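Local coordinates for protein isocitrate dehydrogenase [NAD] subunit 2 (Saccharomyces cerevisiae, PDB 3BLX) that catalyses the NAD+-dependent oxidative decarboxylation of isocitrate to 2-oxoglutarate in the citric acid cycle, working within an octamer of two kinds of subunit, at residues T23-E28 with E54-S59; V82-P87 with T296-S301; R181-V186 with Y235-S240; I185-S190 with E219-S224. All blocks are in the same frame, centred on the assembly; numbering follows the deposited sequence.

Contact 1: residues T23-E28 with E54-S59; sequences TVSFIE and ESCDVS
I27 and V58 lay their side chains across each other at about a right angle, branch against branch: I27 CD1 sits 3.8 Å from V58 CG1, and I27 CG2 is equally 3.8 Å from V58 CG2. The sec-butyl group can do this because its CG1 stands beside the backbone N (chi1 -46°) and the chain then runs straight on, which sends CG1 past C56 on the way; I27 CG1 is 3.9 Å from C56 CB. The two backbones close up here as well, with the CA-H of I27 aimed at C56 O (CA to O 3.5 Å, 154° at the hydrogen). C56 turns its sulfur back along the other segment, where SG rests 3.6 Å from S25 CB. One residue further, F26 meets S55 with its CB alone, 3.8 Å from S55 CA, while its ring leads away to K41, a cation-pi partner, and to the edge-to-face neighbour W53. Replacing I27 by an alanine would probably open a gap beside both methyls of V58 and take away the methylene that packs on C56 CB. The polar ends find partners outside the two loops: S25 OG bonds to N80 and S76, E54 OE1 also reaches N80, and E28 pairs with K41. Chemically, then, the two loops of this dehydrogenase domain meet through methyl, methylene and sulfur surfaces, and the directional polar bonds go to other parts of the chain: helix 71-80, K41 of helix 33-45, and the backbone of V82 and G86.

Contact 2: residues V82-P87 with T296-S301; sequences VALKGP and TALLLS
Strand 82-85 and helix 296-301 run antiparallel (171°), their axes 9.3 Å apart, and L84 and L298 fill the space between them. This is alpha/beta layer packing in the isocitrate/isopropylmalate dehydrogenase fold: the strand is an outermost one of the mixed sheet within this chain, and the helix lies over its face. L84 points toward the helix. With its CG opposite the backbone N (chi1 169°), it carries CD1 forward to a point 3.7 Å from L298 CD1 and 4.1 Å from S301 CB, so one methyl meets residues almost a full helical turn apart. The two leucine side chains cross obliquely. L298 CD1 also comes up against the backbone, 3.5 Å from K85 O. The side chain of K85 itself leaves in another direction and forms a salt bridge with E278; the K85 side chain is about 9 Å from that of R104, a substrate-binding arginine by similarity. Further cover comes from M305, later on the same helix, which touches L84, and from I36 and V40 of helix 33-45, which pack on L298. The second methyl of L298 reaches G86, where CD2 lies 4.3 Å from its CA.

Contact 3: residues R181-V186 with Y235-S240; sequences RPRVIV and YTDAVS
R183 O is gripped twice by the neighbouring strand: V239 N donates to it at 2.9 Å in a nearly straight bond (163°), and the CA-H of A238 adds a contact with CA 3.2 Å from that oxygen. One step on, I185 N donates to V239 O, also at 2.9 Å, its donor lying above the carbonyl plane. At the entry to the strands two arginines clasp the turn Y235-A238. R183 NH1 makes a salt bridge to D237 OD1 (3.0 Å, the hydrogen bond weak); this oxygen lies at the edge of the guanidinium, whose plane is turned 28° from the carboxylate. The same NH1 bonds to A234 O, and NH2 pairs with E217. Over one face of this guanidinium sits I185 CD1, which also touches Y235 CE2 (3.4 Å), the two side chains crossing at about a right angle. R181 bends at chi3 (135°) to bring its guanidinium against the turn, so that T236 O lies over one face while NE gives a weak bond to A238 O at 3.1 Å. Helix 162-178 covers V184 and V239. Strand 238-242, following strand 215-220 and helix 221-230, thus returns on the far side of strand 183-188, the parallel crossover topology of the alpha/beta sheet in isocitrate/isopropylmalate dehydrogenases.

Contact 4: residues I185-S190 with E219-S224; sequences IVVHKS and ELIDNS
V187 pairs with E219 and H188 with L220 where the two parallel strands of a beta-alpha-beta crossover end, strand 183-188 and, after helix 195-208, strand 215-220. E219 N donates to V186 O at 2.9 Å and H188 N to E219 O at 3.2 Å, both donors nearly along the C=O axis. The ladder then runs into a helix start: I221 N gives H188 O a 2.7 Å bond, with L220 as the N-cap. V187 and I221 cross at about a right angle, CG1 of the valine 3.6 Å from I221 CB. H188 takes the torsion that sets CG between its own backbone N and carbonyl carbon (chi1 62°), which brings the ring back toward the neighbouring strand: CD2 comes 3.3 Å from E219 O, and CE1 lies 3.7 Å from L220 CD2. The ring is tied by ND1, which donates to K189 O at 3.1 Å from above that carbonyl's plane. With an alanine in place of H188, K189 O would probably lose this donor and L220 CD2 the ring carbon it packs on, and the backbone before S190 would likely be freer to shift. K189 folds at chi2, chi3 and chi4 so that NZ meets D222 OD1 in a salt bridge whose 3.4 Å hydrogen bond is weak, while D222 OD2 has a weak hydrogen bond to T241 OG1 of the neighbouring subunit 1 chain. By similarity K189 is critical for catalysis and D222 binds magnesium and substrate, so this strand-end junction at the subunit interface is probably active-site architecture of the family.

Contacts 3 and 4 share strand 183-188, pairing it with strand 238-242 in one and strand 215-220 in the other; a probable hydrogen bond between Y235 OH and E219 OE1 ties them together. Both depend on backbone ladders. Contact 3 adds arginine-aspartate pairing at the partly exposed strand entries, whereas contact 4, buried, ends in ionic groups beside another subunit. Contact 1 lies across the chain's centre from contacts 3 and 4; the centres of contacts 1 and 2 are about 11 Å apart, and the two adjoin through I27 and G86; both are essentially apolar. Contact 2 is fully buried, contact 1 only partly. Contacts 2, 3 and 4 all reach the same sheet, near its two ends.

Contact 1: residues T23-E28 with E54-S59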
loop_
_atom_site.group_PDB
_atom_site.type_symbol
_atom_site.label_atom_id
_atom_site.label_comp_id
_atom_site.label_asym_id
_atom_site.label_seq_id
_atom_site.Cartn_x
_atom_site.Cartn_y
_atom_site.Cartn_z
ATOM N N THR B 23 7.954 -30.392 -57.461
ATOM C CA THR B 23 6.970 -30.255 -56.389
ATOM C C THR B 23 7.328 -29.103 -55.441
ATOM O O THR B 23 8.454 -29.029 -54.945
ATOM C CB THR B 23 6.837 -31.565 -55.587
ATOM O OG1 THR B 23 8.104 -32.241 -55.554
ATOM C CG2 THR B 23 5.810 -32.476 -56.231
ATOM N N VAL B 24 6.368 -28.213 -55.196
ATOM C CA VAL B 24 6.544 -27.067 -54.304
ATOM C C VAL B 24 5.364 -26.863 -53.325
ATOM O O VAL B 24 4.248 -26.569 -53.749
ATOM C CB VAL B 24 6.741 -25.777 -55.123
ATOM C CG1 VAL B 24 6.731 -24.561 -54.212
ATOM C CG2 VAL B 24 8.029 -25.839 -55.921
ATOM N N SER B 25 5.614 -27.004 -52.023
ATOM C CA SER B 25 4.572 -26.801 -51.014
ATOM C C SER B 25 4.068 -25.372 -51.098
ATOM O O SER B 25 4.791 -24.495 -51.537
ATOM C CB SER B 25 5.117 -27.082 -49.618
ATOM O OG SER B 25 5.610 -28.400 -49.495
ATOM N N PHE B 26 2.833 -25.120 -50.691
ATOM C CA PHE B 26 2.353 -23.750 -50.736
ATOM C C PHE B 26 2.112 -23.038 -49.389
ATOM O O PHE B 26 2.937 -22.235 -48.961
ATOM C CB PHE B 26 1.150 -23.608 -51.644
ATOM C CG PHE B 26 1.111 -22.297 -52.352
ATOM C CD1 PHE B 26 1.564 -22.189 -53.648
ATOM C CD2 PHE B 26 0.663 -21.157 -51.710
ATOM C CE1 PHE B 26 1.550 -20.977 -54.304
ATOM C CE2 PHE B 26 0.652 -19.935 -52.358
ATOM C CZ PHE B 26 1.095 -19.846 -53.659
ATOM N N ILE B 27 0.996 -23.314 -48.726
ATOM C CA ILE B 27 0.612 -22.539 -47.547
ATOM C C ILE B 27 0.098 -21.207 -48.021
ATOM O O ILE B 27 0.816 -20.226 -48.008
ATOM C CB ILE B 27 1.778 -22.250 -46.567
ATOM C CG1 ILE B 27 2.610 -23.498 -46.301
ATOM C CG2 ILE B 27 1.245 -21.629 -45.256
ATOM C CD1 ILE B 27 3.826 -23.243 -45.470
ATOM N N GLU B 28 -1.154 -21.175 -48.441
ATOM C CA GLU B 28 -1.737 -19.959 -48.961
ATOM C C GLU B 28 -2.013 -18.956 -47.860
ATOM O O GLU B 28 -2.190 -17.773 -48.129
ATOM C CB GLU B 28 -3.017 -20.282 -49.737
ATOM C CG GLU B 28 -2.816 -21.393 -50.761
ATOM C CD GLU B 28 -3.910 -21.456 -51.810
ATOM O OE1 GLU B 28 -4.914 -20.716 -51.676
ATOM O OE2 GLU B 28 -3.758 -22.251 -52.766
ATOM N N GLU B 54 0.934 -27.802 -53.854
ATOM C CA GLU B 54 0.612 -28.800 -52.842
ATOM C C GLU B 54 0.220 -28.117 -51.541
ATOM O O GLU B 54 0.812 -28.370 -50.504
ATOM C CB GLU B 54 1.812 -29.725 -52.604
ATOM C CG GLU B 54 1.504 -30.962 -51.751
ATOM C CD GLU B 54 2.644 -31.984 -51.732
ATOM O OE1 GLU B 54 3.534 -31.913 -52.610
ATOM O OE2 GLU B 54 2.646 -32.866 -50.840
ATOM N N SER B 55 -0.787 -27.258 -51.600
ATOM C CA SER B 55 -1.141 -26.403 -50.470
ATOM C C SER B 55 -1.130 -27.118 -49.121
ATOM O O SER B 55 -1.783 -28.145 -48.956
ATOM C CB SER B 55 -2.491 -25.724 -50.715
ATOM O OG SER B 55 -3.395 -26.606 -51.349
ATOM N N CYS B 56 -0.374 -26.562 -48.170
ATOM C CA CYS B 56 -0.250 -27.108 -46.819
ATOM C C CYS B 56 -1.014 -26.274 -45.811
ATOM O O CYS B 56 -1.213 -25.081 -46.011
ATOM C CB CYS B 56 1.213 -27.124 -46.380
ATOM S SG CYS B 56 2.338 -28.018 -47.454
ATOM N N ASP B 57 -1.428 -26.896 -44.717
ATOM C CA ASP B 57 -1.952 -26.144 -43.593
ATOM C C ASP B 57 -0.921 -26.200 -42.477
ATOM O O ASP B 57 -0.398 -27.270 -42.170
ATOM C CB ASP B 57 -3.283 -26.723 -43.123
ATOM C CG ASP B 57 -3.939 -25.874 -42.040
ATOM O OD1 ASP B 57 -4.080 -24.652 -42.248
ATOM O OD2 ASP B 57 -4.319 -26.425 -40.981
ATOM N N VAL B 58 -0.620 -25.046 -41.887
ATOM C CA VAL B 58 0.357 -24.960 -40.803
ATOM C C VAL B 58 -0.279 -24.445 -39.507
ATOM O O VAL B 58 0.425 -24.010 -38.596
ATOM C CB VAL B 58 1.548 -24.040 -41.172
ATOM C CG1 VAL B 58 2.396 -24.655 -42.271
ATOM C CG2 VAL B 58 1.045 -22.677 -41.573
ATOM N N SER B 59 -1.606 -24.486 -39.432
ATOM C CA SER B 59 -2.311 -24.105 -38.214
ATOM C C SER B 59 -1.641 -24.722 -36.999
ATOM O O SER B 59 -1.433 -25.934 -36.943
ATOM C CB SER B 59 -3.777 -24.537 -38.275
ATOM O OG SER B 59 -4.534 -23.658 -39.083
#

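Contact 2: residues V82-P87 with T296-S301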
loop_
_atom_site.group_PDB
_atom_site.type_symbol
_atom_site.label_atom_id
_atom_site.label_comp_id
_atom_site.label_asym_id
_atom_site.label_seq_id
_atom_site.Cartn_x
_atom_site.Cartn_y
_atom_site.Cartn_z
ATOM N N VAL B 82 11.196 -27.072 -50.609
ATOM C CA VAL B 82 10.853 -25.681 -50.875
ATOM C C VAL B 82 9.392 -25.410 -50.562
ATOM O O VAL B 82 8.548 -26.285 -50.750
ATOM C CB VAL B 82 11.128 -25.307 -52.326
ATOM C CG1 VAL B 82 10.485 -23.997 -52.664
ATOM C CG2 VAL B 82 12.602 -25.205 -52.542
ATOM N N ALA B 83 9.107 -24.207 -50.066
ATOM C CA ALA B 83 7.742 -23.762 -49.791
ATOM C C ALA B 83 7.623 -22.287 -50.114
ATOM O O ALA B 83 8.622 -21.575 -50.133
ATOM C CB ALA B 83 7.373 -24.003 -48.343
ATOM N N LEU B 84 6.399 -21.837 -50.373
ATOM C CA LEU B 84 6.131 -20.434 -50.657
ATOM C C LEU B 84 4.886 -19.965 -49.929
ATOM O O LEU B 84 3.797 -20.110 -50.456
ATOM C CB LEU B 84 5.922 -20.231 -52.155
ATOM C CG LEU B 84 5.374 -18.864 -52.548
ATOM C CD1 LEU B 84 6.494 -17.857 -52.558
ATOM C CD2 LEU B 84 4.712 -18.918 -53.897
ATOM N N LYS B 85 5.029 -19.390 -48.738
ATOM C CA LYS B 85 3.863 -19.037 -47.938
ATOM C C LYS B 85 3.444 -17.573 -48.058
ATOM O O LYS B 85 4.268 -16.696 -48.250
ATOM C CB LYS B 85 4.064 -19.426 -46.462
ATOM C CG LYS B 85 5.071 -18.596 -45.705
ATOM C CD LYS B 85 5.220 -19.057 -44.254
ATOM C CE LYS B 85 4.129 -18.499 -43.360
ATOM N NZ LYS B 85 4.190 -17.013 -43.229
ATOM N N GLY B 86 2.144 -17.325 -47.955
ATOM C CA GLY B 86 1.621 -15.978 -47.843
ATOM C C GLY B 86 1.408 -15.654 -46.385
ATOM O O GLY B 86 1.868 -16.394 -45.525
ATOM N N PRO B 87 0.692 -14.558 -46.099
ATOM C CA PRO B 87 0.461 -14.014 -44.754
ATOM C C PRO B 87 -0.352 -14.946 -43.861
ATOM O O PRO B 87 -1.102 -15.780 -44.372
ATOM C CB PRO B 87 -0.373 -12.752 -45.020
ATOM C CG PRO B 87 -0.218 -12.473 -46.452
ATOM C CD PRO B 87 -0.038 -13.800 -47.115
ATOM N N THR B 296 2.433 -8.327 -55.481
ATOM C CA THR B 296 3.819 -8.048 -55.846
ATOM C C THR B 296 4.835 -8.672 -54.895
ATOM O O THR B 296 5.833 -9.272 -55.334
ATOM C CB THR B 296 4.109 -6.555 -55.837
ATOM O OG1 THR B 296 3.125 -5.862 -56.611
ATOM C CG2 THR B 296 5.494 -6.305 -56.401
ATOM N N ALA B 297 4.585 -8.490 -53.597
ATOM C CA ALA B 297 5.467 -8.983 -52.553
ATOM C C ALA B 297 5.579 -10.490 -52.642
ATOM O O ALA B 297 6.676 -11.032 -52.685
ATOM C CB ALA B 297 4.948 -8.566 -51.213
ATOM N N LEU B 298 4.442 -11.176 -52.685
ATOM C CA LEU B 298 4.482 -12.626 -52.835
ATOM C C LEU B 298 5.099 -13.041 -54.193
ATOM O O LEU B 298 5.869 -14.002 -54.268
ATOM C CB LEU B 298 3.099 -13.250 -52.598
ATOM C CG LEU B 298 3.068 -14.781 -52.485
ATOM C CD1 LEU B 298 4.111 -15.283 -51.501
ATOM C CD2 LEU B 298 1.703 -15.280 -52.093
ATOM N N LEU B 299 4.785 -12.304 -55.254
ATOM C CA LEU B 299 5.370 -12.577 -56.579
ATOM C C LEU B 299 6.893 -12.518 -56.591
ATOM O O LEU B 299 7.570 -13.370 -57.186
ATOM C CB LEU B 299 4.824 -11.593 -57.612
ATOM C CG LEU B 299 3.810 -12.077 -58.645
ATOM C CD1 LEU B 299 3.193 -13.404 -58.271
ATOM C CD2 LEU B 299 2.747 -10.989 -58.868
ATOM N N LEU B 300 7.428 -11.498 -55.930
ATOM C CA LEU B 300 8.861 -11.301 -55.905
ATOM C C LEU B 300 9.545 -12.360 -55.067
ATOM O O LEU B 300 10.719 -12.639 -55.277
ATOM C CB LEU B 300 9.206 -9.900 -55.404
ATOM C CG LEU B 300 8.879 -8.812 -56.421
ATOM C CD1 LEU B 300 8.832 -7.444 -55.792
ATOM C CD2 LEU B 300 9.909 -8.861 -57.526
ATOM N N SER B 301 8.811 -12.953 -54.128
ATOM C CA SER B 301 9.355 -14.053 -53.337
ATOM C C SER B 301 9.387 -15.287 -54.206
ATOM O O SER B 301 10.193 -16.184 -53.987
ATOM C CB SER B 301 8.517 -14.331 -52.082
ATOM O OG SER B 301 8.310 -13.164 -51.307
#

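Contact 3: residues R181-V186 with Y235-S240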
loop_
_atom_site.group_PDB
_atom_site.type_symbol
_atom_site.label_atom_id
_atom_site.label_comp_id
_atom_site.label_asym_id
_atom_site.label_seq_id
_atom_site.Cartn_x
_atom_site.Cartn_y
_atom_site.Cartn_z
ATOM N N ARG B 181 28.249 -9.379 -56.185
ATOM C CA ARG B 181 28.574 -8.187 -55.434
ATOM C C ARG B 181 29.936 -8.358 -54.771
ATOM O O ARG B 181 30.241 -9.409 -54.173
ATOM C CB ARG B 181 27.482 -7.876 -54.409
ATOM C CG ARG B 181 26.347 -6.991 -54.921
ATOM C CD ARG B 181 25.057 -7.297 -54.174
ATOM N NE ARG B 181 24.318 -6.105 -53.759
ATOM C CZ ARG B 181 23.098 -5.799 -54.184
ATOM N NH1 ARG B 181 22.486 -6.597 -55.041
ATOM N NH2 ARG B 181 22.496 -4.701 -53.749
ATOM N N PRO B 182 30.763 -7.319 -54.887
ATOM C CA PRO B 182 32.144 -7.303 -54.399
ATOM C C PRO B 182 32.232 -7.363 -52.860
ATOM O O PRO B 182 32.992 -8.201 -52.361
ATOM C CB PRO B 182 32.699 -5.961 -54.912
ATOM C CG PRO B 182 31.629 -5.339 -55.729
ATOM C CD PRO B 182 30.332 -6.022 -55.430
ATOM N N ARG B 183 31.477 -6.518 -52.141
ATOM C CA ARG B 183 31.645 -6.347 -50.684
ATOM C C ARG B 183 30.604 -7.056 -49.849
ATOM O O ARG B 183 29.424 -6.998 -50.158
ATOM C CB ARG B 183 31.578 -4.874 -50.277
ATOM C CG ARG B 183 32.205 -3.919 -51.227
ATOM C CD ARG B 183 31.369 -2.662 -51.253
ATOM N NE ARG B 183 31.519 -1.842 -50.057
ATOM C CZ ARG B 183 30.720 -0.826 -49.745
ATOM N NH1 ARG B 183 29.701 -0.523 -50.532
ATOM N NH2 ARG B 183 30.934 -0.114 -48.648
ATOM N N VAL B 184 31.041 -7.716 -48.777
ATOM C CA VAL B 184 30.110 -8.048 -47.708
ATOM C C VAL B 184 30.485 -7.229 -46.496
ATOM O O VAL B 184 31.636 -7.187 -46.079
ATOM C CB VAL B 184 30.010 -9.547 -47.386
ATOM C CG1 VAL B 184 30.523 -10.388 -48.551
ATOM C CG2 VAL B 184 30.725 -9.862 -46.120
ATOM N N ILE B 185 29.501 -6.507 -45.997
ATOM C CA ILE B 185 29.662 -5.658 -44.830
ATOM C C ILE B 185 29.051 -6.306 -43.585
ATOM O O ILE B 185 27.845 -6.563 -43.544
ATOM C CB ILE B 185 28.970 -4.323 -45.072
ATOM C CG1 ILE B 185 29.581 -3.653 -46.311
ATOM C CG2 ILE B 185 29.048 -3.466 -43.838
ATOM C CD1 ILE B 185 28.904 -2.379 -46.698
ATOM N N VAL B 186 29.883 -6.600 -42.592
ATOM C CA VAL B 186 29.375 -7.026 -41.303
ATOM C C VAL B 186 29.024 -5.779 -40.500
ATOM O O VAL B 186 29.868 -4.904 -40.316
ATOM C CB VAL B 186 30.394 -7.846 -40.510
ATOM C CG1 VAL B 186 29.923 -7.961 -39.105
ATOM C CG2 VAL B 186 30.553 -9.220 -41.094
ATOM N N TYR B 235 25.286 1.399 -51.201
ATOM C CA TYR B 235 25.314 0.043 -50.667
ATOM C C TYR B 235 24.815 -0.985 -51.657
ATOM O O TYR B 235 24.704 -2.162 -51.325
ATOM C CB TYR B 235 24.503 -0.051 -49.359
ATOM C CG TYR B 235 25.218 0.509 -48.146
ATOM C CD1 TYR B 235 25.101 1.845 -47.805
ATOM C CD2 TYR B 235 26.022 -0.305 -47.351
ATOM C CE1 TYR B 235 25.760 2.352 -46.706
ATOM C CE2 TYR B 235 26.676 0.201 -46.246
ATOM C CZ TYR B 235 26.535 1.524 -45.925
ATOM O OH TYR B 235 27.178 2.027 -44.823
ATOM N N THR B 236 24.530 -0.550 -52.880
ATOM C CA THR B 236 24.008 -1.468 -53.889
ATOM C C THR B 236 25.069 -2.379 -54.504
ATOM O O THR B 236 24.762 -3.212 -55.334
ATOM C CB THR B 236 23.245 -0.738 -54.991
ATOM O OG1 THR B 236 24.182 -0.168 -55.878
ATOM C CG2 THR B 236 22.382 0.379 -54.397
ATOM N N ASP B 237 26.311 -2.235 -54.070
ATOM C CA ASP B 237 27.376 -3.158 -54.445
ATOM C C ASP B 237 27.763 -4.038 -53.266
ATOM O O ASP B 237 28.839 -4.632 -53.241
ATOM C CB ASP B 237 28.612 -2.380 -54.894
ATOM C CG ASP B 237 29.127 -1.421 -53.816
ATOM O OD1 ASP B 237 28.313 -0.673 -53.228
ATOM O OD2 ASP B 237 30.350 -1.399 -53.559
ATOM N N ALA B 238 26.899 -4.109 -52.267
ATOM C CA ALA B 238 27.242 -4.837 -51.058
ATOM C C ALA B 238 26.119 -5.689 -50.542
ATOM O O ALA B 238 24.938 -5.453 -50.806
ATOM C CB ALA B 238 27.694 -3.897 -49.987
ATOM N N VAL B 239 26.519 -6.691 -49.788
ATOM C CA VAL B 239 25.612 -7.513 -49.019
ATOM C C VAL B 239 25.927 -7.364 -47.518
ATOM O O VAL B 239 27.035 -7.668 -47.070
ATOM C CB VAL B 239 25.774 -8.947 -49.452
ATOM C CG1 VAL B 239 25.389 -9.904 -48.353
ATOM C CG2 VAL B 239 24.944 -9.175 -50.661
ATOM N N SER B 240 24.968 -6.866 -46.752
ATOM C CA SER B 240 25.152 -6.741 -45.303
ATOM C C SER B 240 24.761 -8.009 -44.511
ATOM O O SER B 240 23.723 -8.613 -44.779
ATOM C CB SER B 240 24.347 -5.557 -44.805
ATOM O OG SER B 240 24.659 -4.399 -45.541
#

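Contact 4: residues I185-S190 with E219-S224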
loop_
_atom_site.group_PDB
_atom_site.type_symbol
_atom_site.label_atom_id
_atom_site.label_comp_id
_atom_site.label_asym_id
_atom_site.label_seq_id
_atom_site.Cartn_x
_atom_site.Cartn_y
_atom_site.Cartn_z
ATOM N N ILE B 185 29.501 -6.507 -45.997
ATOM C CA ILE B 185 29.662 -5.658 -44.830
ATOM C C ILE B 185 29.051 -6.306 -43.585
ATOM O O ILE B 185 27.845 -6.563 -43.544
ATOM C CB ILE B 185 28.970 -4.323 -45.072
ATOM C CG1 ILE B 185 29.581 -3.653 -46.311
ATOM C CG2 ILE B 185 29.048 -3.466 -43.838
ATOM C CD1 ILE B 185 28.904 -2.379 -46.698
ATOM N N VAL B 186 29.883 -6.600 -42.592
ATOM C CA VAL B 186 29.375 -7.026 -41.303
ATOM C C VAL B 186 29.024 -5.779 -40.500
ATOM O O VAL B 186 29.868 -4.904 -40.316
ATOM C CB VAL B 186 30.394 -7.846 -40.510
ATOM C CG1 VAL B 186 29.923 -7.961 -39.105
ATOM C CG2 VAL B 186 30.553 -9.220 -41.094
ATOM N N VAL B 187 27.768 -5.700 -40.061
ATOM C CA VAL B 187 27.270 -4.617 -39.204
ATOM C C VAL B 187 27.214 -5.072 -37.739
ATOM O O VAL B 187 26.718 -6.157 -37.435
ATOM C CB VAL B 187 25.877 -4.128 -39.657
ATOM C CG1 VAL B 187 25.284 -3.168 -38.661
ATOM C CG2 VAL B 187 25.984 -3.444 -40.977
ATOM N N HIS B 188 27.734 -4.248 -36.836
ATOM C CA HIS B 188 27.847 -4.628 -35.444
ATOM C C HIS B 188 27.827 -3.375 -34.595
ATOM O O HIS B 188 27.839 -2.277 -35.129
ATOM C CB HIS B 188 29.154 -5.370 -35.227
ATOM C CG HIS B 188 30.355 -4.535 -35.517
ATOM N ND1 HIS B 188 31.139 -3.995 -34.523
ATOM C CD2 HIS B 188 30.885 -4.113 -36.691
ATOM C CE1 HIS B 188 32.112 -3.288 -35.070
ATOM N NE2 HIS B 188 31.976 -3.338 -36.383
ATOM N N LYS B 189 27.779 -3.543 -33.274
ATOM C CA LYS B 189 27.824 -2.429 -32.315
ATOM C C LYS B 189 29.209 -2.417 -31.621
ATOM O O LYS B 189 29.948 -3.396 -31.708
ATOM C CB LYS B 189 26.675 -2.532 -31.300
ATOM C CG LYS B 189 25.928 -1.230 -31.028
ATOM C CD LYS B 189 26.894 -0.050 -30.901
ATOM C CE LYS B 189 26.387 1.020 -29.931
ATOM N NZ LYS B 189 25.135 1.696 -30.367
ATOM N N SER B 190 29.553 -1.306 -30.962
ATOM C CA SER B 190 30.919 -1.053 -30.476
ATOM C C SER B 190 31.684 -2.316 -30.089
ATOM O O SER B 190 31.471 -2.869 -29.027
ATOM C CB SER B 190 30.906 -0.082 -29.296
ATOM O OG SER B 190 32.226 0.191 -28.872
ATOM N N GLU B 219 31.349 -2.459 -40.260
ATOM C CA GLU B 219 30.829 -1.117 -40.018
ATOM C C GLU B 219 29.983 -1.021 -38.743
ATOM O O GLU B 219 29.209 -1.933 -38.462
ATOM C CB GLU B 219 30.031 -0.678 -41.241
ATOM C CG GLU B 219 30.027 0.818 -41.478
ATOM C CD GLU B 219 29.644 1.159 -42.914
ATOM O OE1 GLU B 219 29.036 0.304 -43.606
ATOM O OE2 GLU B 219 29.960 2.284 -43.358
ATOM N N LEU B 220 30.137 0.067 -37.983
ATOM C CA LEU B 220 29.336 0.283 -36.778
ATOM C C LEU B 220 27.917 0.481 -37.225
ATOM O O LEU B 220 27.686 1.185 -38.193
ATOM C CB LEU B 220 29.788 1.518 -35.992
ATOM C CG LEU B 220 30.979 1.411 -35.040
ATOM C CD1 LEU B 220 31.073 2.656 -34.149
ATOM C CD2 LEU B 220 30.899 0.138 -34.201
ATOM N N ILE B 221 26.969 -0.135 -36.533
ATOM C CA ILE B 221 25.586 0.005 -36.936
ATOM C C ILE B 221 25.194 1.485 -36.949
ATOM O O ILE B 221 24.467 1.900 -37.824
ATOM C CB ILE B 221 24.651 -0.812 -36.060
ATOM C CG1 ILE B 221 23.263 -0.849 -36.689
ATOM C CG2 ILE B 221 24.617 -0.229 -34.675
ATOM C CD1 ILE B 221 22.218 -1.456 -35.849
ATOM N N ASP B 222 25.724 2.284 -36.025
ATOM C CA ASP B 222 25.506 3.741 -36.045
ATOM C C ASP B 222 25.845 4.342 -37.411
ATOM O O ASP B 222 25.079 5.125 -37.954
ATOM C CB ASP B 222 26.375 4.476 -35.021
ATOM C CG ASP B 222 26.251 3.932 -33.613
ATOM O OD1 ASP B 222 26.164 2.700 -33.441
ATOM O OD2 ASP B 222 26.280 4.753 -32.668
ATOM N N ASN B 223 27.014 4.001 -37.951
ATOM C CA ASN B 223 27.475 4.608 -39.191
ATOM C C ASN B 223 26.655 4.115 -40.379
ATOM O O ASN B 223 26.248 4.881 -41.251
ATOM C CB ASN B 223 28.970 4.345 -39.414
ATOM C CG ASN B 223 29.848 4.953 -38.323
ATOM O OD1 ASN B 223 29.522 5.992 -37.736
ATOM N ND2 ASN B 223 30.979 4.303 -38.053
ATOM N N SER B 224 26.404 2.822 -40.401
ATOM C CA SER B 224 25.602 2.241 -41.448
ATOM C C SER B 224 24.274 2.934 -41.590
ATOM O O SER B 224 23.879 3.225 -42.708
ATOM C CB SER B 224 25.357 0.766 -41.185
ATOM O OG SER B 224 26.578 0.059 -41.126
#